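Local coordinates for uncharacterized protein (Parabacteroides merdae, PDB 4R7F) that is of unknown function but is probably related to type 9 secretion system plug proteins and is built from three immunoglobulin-like beta-sandwich domains, at residues Y55-C60 against E73-F78; V163-N168 against Y374-Y379; V293-A298 against K335-K340. All coordinates share one frame; numbering follows the deposited sequence.

In the fold
The three contacts differ in kind and lie in different parts of a chain with three immunoglobulin-like domains. Contact 1, first along the chain and within the range matching the plug protein family, joins strand 53-60 to the short helix and strand that follow it. Contact 2 packs strand 160-168 against the late strand 373-380 of the facing sheet, so the chain must return after about 200 residues to complete that sandwich. Contact 3, between strands 290-298 and 332-340 of one sheet, is formed within this excursion. The centres of contacts 1 and 2 are about 27 Å apart and their nearest atoms about 6 Å; the centre of contact 3 lies about 36 to 37 Å from theirs, across the chain's centre.

Contact 1 (Y55-C60 against E73-F78); sequences YNVVHC and EYMNGF
Tyr74 reaches from the short, weakly bonded helix 71-74 to strand 53-60 and joins the two by both its ring and its hydroxyl. Its CG lies between the backbone N and the carbonyl carbon (chi1 61°), which sends the ring from CB toward the strand. The first ring atoms, CG and CD2, run beneath His59 CB, which stands 3.6 Å from the Tyr74 centroid in a CH-pi contact over the face, displaced toward the CD2 side. Farther out, Tyr74 CE1 packs against Val57 CG1 at 3.8 Å. At the tip, Tyr74 OH donates a 2.7 Å hydrogen bond to Val57 O, meeting the carbonyl at 141° from a position tilted off its plane. The ring is thus held at the face and anchored at the hydroxyl.

Hydrogen bonds between His59 ND1 and Ser67 OG and between NE2 and Ser113 O fix the rotation of the imidazole. Tyr116 of strand 114-122 adds an edge-to-face ring contact to His59 and also touches Val57. The connection after strand 53-60 thus folds back onto that strand, within the region matching the plug protein first domain of the E-set clan. Strand 53-60 lies between strands 81-82 and 114-122 in its sheet, while strand 75-76 pairs separately with strand 109-110, whose Phe110 packs on Val57.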
loop_
_atom_site.group_PDB
_atom_site.type_symbol
_atom_site.label_atom_id
_atom_site.label_comp_id
_atom_site.label_asym_id
_atom_site.label_seq_id
_atom_site.Cartn_x
_atom_site.Cartn_y
_atom_site.Cartn_z
ATOM N N TYR A 55 -10.758 -1.947 33.792
ATOM C CA TYR A 55 -9.436 -1.482 33.321
ATOM C C TYR A 55 -8.960 -0.165 33.928
ATOM O O TYR A 55 -9.765 0.632 34.378
ATOM C CB TYR A 55 -9.440 -1.355 31.796
ATOM C CG TYR A 55 -10.385 -0.315 31.260
ATOM C CD1 TYR A 55 -11.731 -0.612 31.086
ATOM C CD2 TYR A 55 -9.941 0.950 30.895
ATOM C CE1 TYR A 55 -12.616 0.322 30.588
ATOM C CE2 TYR A 55 -10.826 1.896 30.381
ATOM C CZ TYR A 55 -12.170 1.572 30.240
ATOM O OH TYR A 55 -13.092 2.470 29.752
ATOM N N ASN A 56 -7.634 0.014 33.946
ATOM C CA ASN A 56 -6.980 1.283 34.231
ATOM C C ASN A 56 -6.213 1.816 33.024
ATOM O O ASN A 56 -5.602 1.049 32.270
ATOM C CB ASN A 56 -5.942 1.141 35.348
ATOM C CG ASN A 56 -6.511 0.570 36.609
ATOM O OD1 ASN A 56 -7.637 0.862 37.015
ATOM N ND2 ASN A 56 -5.717 -0.243 37.255
ATOM N N VAL A 57 -6.178 3.139 32.904
ATOM C CA VAL A 57 -5.432 3.822 31.871
ATOM C C VAL A 57 -4.112 4.318 32.462
ATOM O O VAL A 57 -4.092 5.033 33.478
ATOM C CB VAL A 57 -6.273 4.975 31.300
ATOM C CG1 VAL A 57 -5.566 5.671 30.159
ATOM C CG2 VAL A 57 -7.604 4.428 30.815
ATOM N N VAL A 58 -3.005 3.917 31.836
ATOM C CA VAL A 58 -1.676 4.361 32.260
ATOM C C VAL A 58 -1.073 5.204 31.161
ATOM O O VAL A 58 -0.954 4.767 30.014
ATOM C CB VAL A 58 -0.722 3.201 32.570
ATOM C CG1 VAL A 58 0.649 3.740 32.914
ATOM C CG2 VAL A 58 -1.235 2.342 33.727
ATOM N N HIS A 59 -0.705 6.430 31.505
ATOM C CA HIS A 59 -0.045 7.266 30.550
ATOM C C HIS A 59 1.470 7.022 30.622
ATOM O O HIS A 59 2.049 7.043 31.720
ATOM C CB HIS A 59 -0.349 8.736 30.772
ATOM C CG HIS A 59 0.201 9.601 29.687
ATOM N ND1 HIS A 59 1.452 10.177 29.755
ATOM C CD2 HIS A 59 -0.289 9.911 28.464
ATOM C CE1 HIS A 59 1.677 10.858 28.648
ATOM N NE2 HIS A 59 0.650 10.688 27.836
ATOM N N CYS A 60 2.095 6.837 29.442
ATOM C CA CYS A 60 3.507 6.517 29.339
ATOM C C CYS A 60 4.294 7.513 28.528
ATOM O O CYS A 60 3.796 8.190 27.648
ATOM C CB CYS A 60 3.697 5.123 28.716
ATOM S SG CYS A 60 2.878 3.793 29.618
ATOM N N GLU A 73 -4.774 14.765 34.701
ATOM C CA GLU A 73 -4.006 15.440 33.654
ATOM C C GLU A 73 -4.172 14.787 32.278
ATOM O O GLU A 73 -4.069 15.475 31.268
ATOM C CB GLU A 73 -2.514 15.486 34.021
ATOM C CG GLU A 73 -2.162 16.406 35.190
ATOM C CD GLU A 73 -0.701 16.294 35.591
ATOM O OE1 GLU A 73 -0.397 15.350 36.352
ATOM O OE2 GLU A 73 0.148 17.124 35.126
ATOM N N TYR A 74 -4.439 13.476 32.217
ATOM C CA TYR A 74 -4.466 12.790 30.916
ATOM C C TYR A 74 -5.748 12.202 30.440
ATOM O O TYR A 74 -5.859 11.969 29.240
ATOM C CB TYR A 74 -3.375 11.741 30.788
ATOM C CG TYR A 74 -3.381 10.579 31.759
ATOM C CD1 TYR A 74 -4.220 9.479 31.574
ATOM C CD2 TYR A 74 -2.459 10.542 32.806
ATOM C CE1 TYR A 74 -4.153 8.392 32.434
ATOM C CE2 TYR A 74 -2.375 9.470 33.664
ATOM C CZ TYR A 74 -3.220 8.400 33.489
ATOM O OH TYR A 74 -3.089 7.357 34.367
HETATM N N MSE A 75 -6.706 11.976 31.338
HETATM C CA MSE A 75 -8.012 11.375 30.999
HETATM C C MSE A 75 -9.140 12.109 31.681
HETATM O O MSE A 75 -8.980 12.606 32.812
HETATM C CB MSE A 75 -8.109 9.900 31.434
HETATM C CG MSE A 75 -7.990 9.669 32.953
HETATM SE SE MSE A 75 -7.759 7.796 33.546
HETATM C CE MSE A 75 -9.526 7.068 33.073
ATOM N N ASN A 76 -10.294 12.120 31.031
ATOM C CA ASN A 76 -11.510 12.470 31.669
ATOM C C ASN A 76 -12.259 11.167 31.888
ATOM O O ASN A 76 -12.467 10.404 30.947
ATOM C CB ASN A 76 -12.315 13.445 30.832
ATOM C CG ASN A 76 -13.308 14.211 31.684
ATOM O OD1 ASN A 76 -14.388 13.713 31.967
ATOM N ND2 ASN A 76 -12.919 15.397 32.152
ATOM N N GLY A 77 -12.625 10.898 33.138
ATOM C CA GLY A 77 -13.267 9.644 33.509
ATOM C C GLY A 77 -12.505 8.953 34.617
ATOM O O GLY A 77 -11.431 9.400 35.018
ATOM N N PHE A 78 -13.056 7.843 35.108
ATOM C CA PHE A 78 -12.477 7.154 36.264
ATOM C C PHE A 78 -11.672 5.906 35.891
ATOM O O PHE A 78 -11.905 5.255 34.867
ATOM C CB PHE A 78 -13.576 6.771 37.261
ATOM C CG PHE A 78 -14.450 7.921 37.670
ATOM C CD1 PHE A 78 -13.937 8.961 38.449
ATOM C CD2 PHE A 78 -15.790 7.970 37.283
ATOM C CE1 PHE A 78 -14.740 10.024 38.829
ATOM C CE2 PHE A 78 -16.595 9.030 37.666
ATOM C CZ PHE A 78 -16.067 10.058 38.437
#

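Contact 2 (V163-N168 against Y374-Y379); sequences VSFNIN and YSIYVY
This is an apolar packing contact between the two sheets of a beta sandwich: strand 163-168 belongs to one, strand 374-379 to the other, and alternate side chains from each fill the layer between. The strand axes approach to 9.7 Å and run in similar directions, 34° apart, a separation bridged by side chains. Val163, Phe165 and Ile167 face Tyr374, Ile376 and Val378 in order.

At the centre, Ile376 lies under the Phe165 ring. Its CG2 sits over the ring centre, 3.8 Å from the centroid and only 10° off the normal, a well-formed CH-pi contact. The other branch of Ile376, extended at chi2, carries CD1 to the CB side of the ring: CD1 is 4.0 Å from both Phe165 CG and CD1, and it also reaches Val163 CG1 at 4.1 Å. The position of Phe165 CG between its backbone N and carbonyl carbon (chi1 74°) helps to lay the ring across this isoleucine.

Toward one end, Val163 CG2 rests on a face of the Tyr374 ring, 3.9 Å from its centroid and offset toward the rim near CG and CD2. The Tyr374 hydroxyl is hydrogen-bonded to Gln161 and Gln187, which ties the ring's far end to both sheets. Toward the other end, Ile167 and Val378 meet tip to tip: Ile167 CD1 approaches Val378 CG1 at 3.9 Å and also touches CG2.

Strand 160-168 runs between strands 143-149 and 207-219, and strand 373-380 between strands 181-187 and 389-397. Ile183 of strand 181-187 extends the packing to Phe165, Ile167 and Val378, while Ser164 and Asn166 point to the other face, against Ser145 of the second subunit.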
loop_
_atom_site.group_PDB
_atom_site.type_symbol
_atom_site.label_atom_id
_atom_site.label_comp_id
_atom_site.label_asym_id
_atom_site.label_seq_id
_atom_site.Cartn_x
_atom_site.Cartn_y
_atom_site.Cartn_z
ATOM N N VAL A 163 15.685 2.714 6.262
ATOM C CA VAL A 163 14.664 3.754 6.391
ATOM C C VAL A 163 15.286 5.137 6.445
ATOM O O VAL A 163 16.280 5.367 7.132
ATOM C CB VAL A 163 13.918 3.593 7.715
ATOM C CG1 VAL A 163 12.860 4.665 7.858
ATOM C CG2 VAL A 163 13.300 2.201 7.794
ATOM N N SER A 164 14.660 6.059 5.740
ATOM C CA SER A 164 15.170 7.415 5.579
ATOM C C SER A 164 13.943 8.257 5.838
ATOM O O SER A 164 12.860 7.928 5.340
ATOM C CB SER A 164 15.679 7.654 4.142
ATOM O OG SER A 164 16.717 6.758 3.716
ATOM N N PHE A 165 14.072 9.309 6.641
ATOM C CA PHE A 165 12.931 10.209 6.824
ATOM C C PHE A 165 13.283 11.632 7.192
ATOM O O PHE A 165 14.361 11.885 7.691
ATOM C CB PHE A 165 11.896 9.629 7.804
ATOM C CG PHE A 165 12.315 9.663 9.250
ATOM C CD1 PHE A 165 13.058 8.627 9.799
ATOM C CD2 PHE A 165 11.938 10.706 10.065
ATOM C CE1 PHE A 165 13.421 8.651 11.144
ATOM C CE2 PHE A 165 12.329 10.757 11.395
ATOM C CZ PHE A 165 13.054 9.717 11.934
ATOM N N ASN A 166 12.329 12.536 6.962
ATOM C CA ASN A 166 12.459 13.963 7.311
ATOM C C ASN A 166 11.226 14.354 8.037
ATOM O O ASN A 166 10.140 13.936 7.672
ATOM C CB ASN A 166 12.575 14.854 6.075
ATOM C CG ASN A 166 13.707 14.418 5.166
ATOM O OD1 ASN A 166 14.849 14.800 5.364
ATOM N ND2 ASN A 166 13.387 13.571 4.186
ATOM N N ILE A 167 11.402 15.171 9.061
ATOM C CA ILE A 167 10.303 15.716 9.774
ATOM C C ILE A 167 10.119 17.107 9.235
ATOM O O ILE A 167 11.016 17.916 9.336
ATOM C CB ILE A 167 10.604 15.793 11.277
ATOM C CG1 ILE A 167 10.861 14.386 11.812
ATOM C CG2 ILE A 167 9.451 16.466 11.998
ATOM C CD1 ILE A 167 11.309 14.371 13.252
ATOM N N ASN A 168 8.956 17.343 8.642
ATOM C CA ASN A 168 8.555 18.630 8.122
ATOM C C ASN A 168 7.706 19.401 9.135
ATOM O O ASN A 168 6.578 19.047 9.371
ATOM C CB ASN A 168 7.793 18.393 6.818
ATOM C CG ASN A 168 8.608 17.582 5.803
ATOM O OD1 ASN A 168 9.798 17.816 5.608
ATOM N ND2 ASN A 168 7.958 16.635 5.159
ATOM N N TYR A 374 7.332 -0.060 8.384
ATOM C CA TYR A 374 8.105 0.616 9.401
ATOM C C TYR A 374 7.291 1.764 9.914
ATOM O O TYR A 374 6.861 2.591 9.136
ATOM C CB TYR A 374 9.398 1.167 8.814
ATOM C CG TYR A 374 10.264 0.083 8.287
ATOM C CD1 TYR A 374 10.095 -0.408 7.008
ATOM C CD2 TYR A 374 11.214 -0.510 9.080
ATOM C CE1 TYR A 374 10.892 -1.438 6.520
ATOM C CE2 TYR A 374 12.027 -1.526 8.586
ATOM C CZ TYR A 374 11.858 -2.005 7.323
ATOM O OH TYR A 374 12.642 -3.085 6.876
ATOM N N SER A 375 7.085 1.809 11.216
ATOM C CA SER A 375 6.346 2.905 11.826
ATOM C C SER A 375 7.339 3.827 12.568
ATOM O O SER A 375 8.156 3.364 13.355
ATOM C CB SER A 375 5.289 2.367 12.779
ATOM O OG SER A 375 4.443 1.382 12.200
ATOM N N ILE A 376 7.252 5.117 12.286
ATOM C CA ILE A 376 8.134 6.156 12.801
ATOM C C ILE A 376 7.291 7.029 13.711
ATOM O O ILE A 376 6.304 7.612 13.279
ATOM C CB ILE A 376 8.682 6.994 11.663
ATOM C CG1 ILE A 376 9.435 6.082 10.692
ATOM C CG2 ILE A 376 9.610 8.099 12.175
ATOM C CD1 ILE A 376 9.626 6.711 9.343
ATOM N N TYR A 377 7.640 7.017 14.989
ATOM C CA TYR A 377 6.942 7.746 16.033
ATOM C C TYR A 377 7.856 8.865 16.484
ATOM O O TYR A 377 9.001 8.612 16.867
ATOM C CB TYR A 377 6.705 6.840 17.255
ATOM C CG TYR A 377 5.655 5.756 17.089
ATOM C CD1 TYR A 377 5.886 4.637 16.315
ATOM C CD2 TYR A 377 4.448 5.861 17.715
ATOM C CE1 TYR A 377 4.915 3.642 16.170
ATOM C CE2 TYR A 377 3.490 4.889 17.599
ATOM C CZ TYR A 377 3.727 3.777 16.828
ATOM O OH TYR A 377 2.744 2.824 16.729
ATOM N N VAL A 378 7.325 10.080 16.483
ATOM C CA VAL A 378 8.057 11.255 16.834
ATOM C C VAL A 378 7.435 11.857 18.095
ATOM O O VAL A 378 6.342 12.356 18.040
ATOM C CB VAL A 378 7.989 12.281 15.690
ATOM C CG1 VAL A 378 8.703 13.565 16.098
ATOM C CG2 VAL A 378 8.593 11.710 14.414
ATOM N N TYR A 379 8.167 11.811 19.201
ATOM C CA TYR A 379 7.750 12.311 20.486
ATOM C C TYR A 379 8.488 13.612 20.796
ATOM O O TYR A 379 9.633 13.805 20.378
ATOM C CB TYR A 379 8.091 11.297 21.576
ATOM C CG TYR A 379 7.374 10.006 21.432
ATOM C CD1 TYR A 379 6.135 9.813 21.999
ATOM C CD2 TYR A 379 7.906 8.987 20.688
ATOM C CE1 TYR A 379 5.469 8.605 21.871
ATOM C CE2 TYR A 379 7.235 7.800 20.523
ATOM C CZ TYR A 379 6.031 7.599 21.126
ATOM O OH TYR A 379 5.361 6.396 20.929
#

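Contact 3 (V293-A298 against K335-K340); sequences VHFTLA and KAVLLK
Two neighbouring antiparallel strands, 293-298 and 335-340, meet here in a five-stranded mixed sheet, one layer of a beta sandwich consistent with the immunoglobulin-like fold. Val293 and Val337 form one hydrogen-bonded pair: Val293 N donates to Val337 O at 2.7 Å, and Val337 N returns a bond to Val293 O at 2.8 Å. Phe295 and Lys335 form the next, with Phe295 N to Lys335 O at 2.8 Å and almost straight (178°), and the return bond from Lys335 N to Phe295 O longer at 3.1 Å. Between them lies the non-hydrogen-bonded pair His294 and Ala336, where CA-H...O contacts from Ala336 CA to Val293 O and from His294 CA to Lys335 O support the ladder.

One face of the sheet carries Val293, Phe295, Lys335, Val337 and Leu339. The Phe295 ring is swung back toward Val293, beside its own backbone N (chi1 -66°), and CE1 comes within 4.0 Å of Val337 CG2. Leu339 CD1 meets the far edge of the same ring, 4.2 Å from Phe295 CZ. Val293 crosses Leu339 at about a right angle, its CG2 lying 4.0 Å from Leu339 CB. The Lys335 chain starts on this face, then leads away to Lys323 O, which NZ bonds. On the other face, Ala336 CB touches His294 ND1 obliquely at 4.2 Å, while His294 NE2 is hydrogen-bonded to Asn250 OD1.

Strand 290-298 is flanked on its other side by the parallel strand 248-253, whose Leu253 packs against Val293 and Phe295. Beyond strand 332-340 comes the edge strand 325-327. The apolar face turns to another sheet, whose strand 342-352 brings Tyr346 edge-to-face with Phe295.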
loop_
_atom_site.group_PDB
_atom_site.type_symbol
_atom_site.label_atom_id
_atom_site.label_comp_id
_atom_site.label_asym_id
_atom_site.label_seq_id
_atom_site.Cartn_x
_atom_site.Cartn_y
_atom_site.Cartn_z
ATOM N N VAL A 293 -2.951 -25.902 17.789
ATOM C CA VAL A 293 -2.167 -25.906 16.555
ATOM C C VAL A 293 -0.727 -26.317 16.811
ATOM O O VAL A 293 -0.102 -25.806 17.714
ATOM C CB VAL A 293 -2.240 -24.558 15.871
ATOM C CG1 VAL A 293 -1.492 -24.586 14.556
ATOM C CG2 VAL A 293 -3.706 -24.176 15.695
ATOM N N HIS A 294 -0.218 -27.240 15.982
ATOM C CA HIS A 294 1.093 -27.816 16.148
ATOM C C HIS A 294 2.035 -27.309 15.089
ATOM O O HIS A 294 1.821 -27.551 13.890
ATOM C CB HIS A 294 1.066 -29.343 16.047
ATOM C CG HIS A 294 0.203 -29.997 17.064
ATOM N ND1 HIS A 294 0.696 -30.520 18.239
ATOM C CD2 HIS A 294 -1.132 -30.207 17.091
ATOM C CE1 HIS A 294 -0.297 -31.015 18.947
ATOM N NE2 HIS A 294 -1.418 -30.820 18.282
ATOM N N PHE A 295 3.095 -26.645 15.552
ATOM C CA PHE A 295 4.122 -26.085 14.665
ATOM C C PHE A 295 5.344 -26.960 14.722
ATOM O O PHE A 295 5.719 -27.407 15.807
ATOM C CB PHE A 295 4.552 -24.697 15.124
ATOM C CG PHE A 295 3.479 -23.649 15.022
ATOM C CD1 PHE A 295 2.490 -23.562 15.976
ATOM C CD2 PHE A 295 3.510 -22.716 14.016
ATOM C CE1 PHE A 295 1.542 -22.576 15.902
ATOM C CE2 PHE A 295 2.550 -21.737 13.931
ATOM C CZ PHE A 295 1.569 -21.662 14.877
ATOM N N THR A 296 5.987 -27.137 13.573
ATOM C CA THR A 296 7.171 -27.955 13.455
ATOM C C THR A 296 8.177 -27.263 12.577
ATOM O O THR A 296 7.841 -26.916 11.444
ATOM C CB THR A 296 6.827 -29.326 12.825
ATOM O OG1 THR A 296 5.917 -30.023 13.682
ATOM C CG2 THR A 296 8.046 -30.155 12.700
ATOM N N LEU A 297 9.398 -27.050 13.090
ATOM C CA LEU A 297 10.509 -26.536 12.285
ATOM C C LEU A 297 11.636 -27.551 12.259
ATOM O O LEU A 297 12.301 -27.748 13.253
ATOM C CB LEU A 297 11.008 -25.188 12.816
ATOM C CG LEU A 297 12.292 -24.620 12.174
ATOM C CD1 LEU A 297 12.082 -24.320 10.695
ATOM C CD2 LEU A 297 12.774 -23.383 12.903
ATOM N N ALA A 298 11.838 -28.198 11.110
ATOM C CA ALA A 298 12.836 -29.272 10.974
ATOM C C ALA A 298 14.199 -28.722 10.589
ATOM O O ALA A 298 14.401 -28.322 9.485
ATOM C CB ALA A 298 12.397 -30.303 9.944
ATOM N N LYS A 335 6.139 -26.841 18.828
ATOM C CA LYS A 335 5.277 -26.193 19.783
ATOM C C LYS A 335 3.779 -26.396 19.462
ATOM O O LYS A 335 3.347 -26.379 18.289
ATOM C CB LYS A 335 5.629 -24.698 19.871
ATOM C CG LYS A 335 4.954 -23.962 21.029
ATOM C CD LYS A 335 5.507 -22.553 21.206
ATOM C CE LYS A 335 5.216 -21.985 22.576
ATOM N NZ LYS A 335 6.262 -22.343 23.560
ATOM N N ALA A 336 3.008 -26.579 20.539
ATOM C CA ALA A 336 1.537 -26.684 20.503
ATOM C C ALA A 336 1.002 -25.400 21.051
ATOM O O ALA A 336 1.425 -24.983 22.119
ATOM C CB ALA A 336 1.054 -27.828 21.385
ATOM N N VAL A 337 0.076 -24.773 20.336
ATOM C CA VAL A 337 -0.504 -23.510 20.776
ATOM C C VAL A 337 -2.014 -23.554 20.562
ATOM O O VAL A 337 -2.489 -23.862 19.474
ATOM C CB VAL A 337 0.057 -22.356 19.908
ATOM C CG1 VAL A 337 -0.436 -21.012 20.425
ATOM C CG2 VAL A 337 1.562 -22.435 19.886
ATOM N N LEU A 338 -2.771 -23.198 21.579
ATOM C CA LEU A 338 -4.205 -23.078 21.420
ATOM C C LEU A 338 -4.533 -21.717 20.788
ATOM O O LEU A 338 -4.300 -20.668 21.373
ATOM C CB LEU A 338 -4.896 -23.218 22.770
ATOM C CG LEU A 338 -6.426 -23.324 22.755
ATOM C CD1 LEU A 338 -6.863 -24.724 22.348
ATOM C CD2 LEU A 338 -7.028 -22.982 24.109
ATOM N N LEU A 339 -5.124 -21.795 19.606
ATOM C CA LEU A 339 -5.410 -20.684 18.728
ATOM C C LEU A 339 -6.859 -20.750 18.221
ATOM O O LEU A 339 -7.419 -21.838 17.936
ATOM C CB LEU A 339 -4.461 -20.717 17.510
ATOM C CG LEU A 339 -2.984 -20.429 17.824
ATOM C CD1 LEU A 339 -2.108 -20.628 16.606
ATOM C CD2 LEU A 339 -2.816 -19.018 18.346
ATOM N N LYS A 340 -7.449 -19.568 18.122
ATOM C CA LYS A 340 -8.754 -19.368 17.508
ATOM C C LYS A 340 -8.626 -19.443 16.003
ATOM O O LYS A 340 -7.686 -18.905 15.401
ATOM C CB LYS A 340 -9.303 -18.015 17.925
ATOM C CG LYS A 340 -10.776 -17.785 17.676
ATOM C CD LYS A 340 -11.167 -16.375 18.137
ATOM C CE LYS A 340 -12.669 -16.221 18.290
ATOM N NZ LYS A 340 -13.025 -15.150 19.255
#